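Local coordinates for uncharacterized protein (PDB 4WRP) that is of unknown function but is probably a Legionella pneumophila effector, represented here by its helical C-terminal DUF5617 domain, at residues A[72-75]-A[76-80]. Residues are numbered along the deposited sequence; the frame is centred on the assembly and turned at random.
Sequences VKVV and DDIVK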
# COMPACT_ATOMS: atom_id res chain seq x y z
N VAL A 72 2.56 0.50 -5.94
CA VAL A 72 2.34 -0.81 -6.52
C VAL A 72 3.51 -1.77 -6.20
O VAL A 72 3.26 -2.89 -5.80
CB VAL A 72 2.06 -0.68 -8.03
CG1 VAL A 72 2.25 -1.98 -8.82
CG2 VAL A 72 0.66 -0.10 -8.22
N LYS A 73 4.76 -1.33 -6.35
CA LYS A 73 5.91 -2.15 -5.93
C LYS A 73 5.78 -2.61 -4.45
O LYS A 73 5.98 -3.77 -4.15
CB LYS A 73 7.19 -1.39 -6.13
CG LYS A 73 8.46 -2.22 -6.31
CD LYS A 73 9.04 -2.83 -5.03
CE LYS A 73 9.57 -1.80 -4.04
NZ LYS A 73 10.12 -2.43 -2.79
N VAL A 74 5.46 -1.70 -3.54
CA VAL A 74 5.30 -2.09 -2.13
C VAL A 74 4.16 -3.10 -1.95
O VAL A 74 4.32 -4.11 -1.27
CB VAL A 74 5.12 -0.83 -1.24
CG1 VAL A 74 4.92 -1.22 0.22
CG2 VAL A 74 6.38 0.05 -1.40
N VAL A 75 3.00 -2.84 -2.58
CA VAL A 75 1.84 -3.74 -2.44
C VAL A 75 2.18 -5.10 -3.05
O VAL A 75 1.87 -6.13 -2.52
CB VAL A 75 0.59 -3.10 -3.02
CG1 VAL A 75 -0.56 -4.07 -3.06
CG2 VAL A 75 0.19 -1.90 -2.16
N ASP A 76 2.92 -5.11 -4.13
CA ASP A 76 3.39 -6.38 -4.70
C ASP A 76 4.28 -7.18 -3.72
O ASP A 76 4.15 -8.41 -3.61
CB ASP A 76 4.10 -6.09 -5.99
CG ASP A 76 4.32 -7.32 -6.79
OD1 ASP A 76 3.33 -7.81 -7.39
OD2 ASP A 76 5.48 -7.81 -6.74
N ASP A 77 5.14 -6.49 -2.97
CA ASP A 77 5.91 -7.15 -1.90
C ASP A 77 4.97 -7.67 -0.81
O ASP A 77 5.18 -8.73 -0.23
CB ASP A 77 6.88 -6.18 -1.24
CG ASP A 77 8.04 -5.76 -2.13
OD1 ASP A 77 8.29 -6.41 -3.18
OD2 ASP A 77 8.68 -4.73 -1.78
N ILE A 78 3.92 -6.92 -0.50
CA ILE A 78 2.99 -7.44 0.53
C ILE A 78 2.26 -8.72 0.03
O ILE A 78 2.07 -9.70 0.76
CB ILE A 78 2.03 -6.31 1.00
CG1 ILE A 78 2.84 -5.22 1.69
CG2 ILE A 78 0.95 -6.86 1.89
CD1 ILE A 78 2.04 -3.95 2.00
N VAL A 79 1.82 -8.73 -1.21
CA VAL A 79 1.19 -9.91 -1.78
C VAL A 79 2.15 -11.10 -1.70
O VAL A 79 1.78 -12.20 -1.33
CB VAL A 79 0.75 -9.66 -3.21
CG1 VAL A 79 0.35 -10.96 -3.91
CG2 VAL A 79 -0.40 -8.64 -3.22
N LYS A 80 3.40 -10.86 -1.97
CA LYS A 80 4.37 -11.92 -1.77
C LYS A 80 4.46 -12.37 -0.30
O LYS A 80 4.60 -13.54 -0.04
CB LYS A 80 5.70 -11.46 -2.25
CG LYS A 80 6.64 -12.60 -2.57
CD LYS A 80 7.80 -12.11 -3.44
CE LYS A 80 9.14 -12.64 -2.94
NZ LYS A 80 10.24 -11.65 -3.16
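The K73 side chain crosses that of D77 at a slant, one turn further along helix 68-83, its CD and CE overlapping the carboxylate and NZ reaching D77 OD2 at 2.9 Å. In this i to i+4 salt bridge NZ meets OD2 on its syn side, 18° out of the carboxylate plane. With K73 CG anti to the backbone N (chi1 -155°), the bend at chi2 brings CD to 3.8 Å from D77 OD2, and the further bend at chi3 turns CE and NZ onto the same oxygen. D77 CG lies anti to its own carbonyl carbon (chi1 -69°), which sets the carboxylate back toward the preceding turn, near K73 O. The amide of D77 also donates to K73 O at 3.1 Å, giving these two residues both a side-chain and a backbone link. Equivalent alpha-helical bonds run from D76, I78 and V79 to V72, V74 and V75. On another side, V74 CG1 approaches I78 CD1 at 4.3 Å, a loose apolar contact. Within 72-80 the helix is amphipathic, with K73, D76 and K80 exposed: V72 and V75 lie on Y48, and V79 on R42 and L45, of helix 34-49, while I78 packs on L93, R96 and L97 of helix 90-98 and both V74 and I78 touch L100 in a loop.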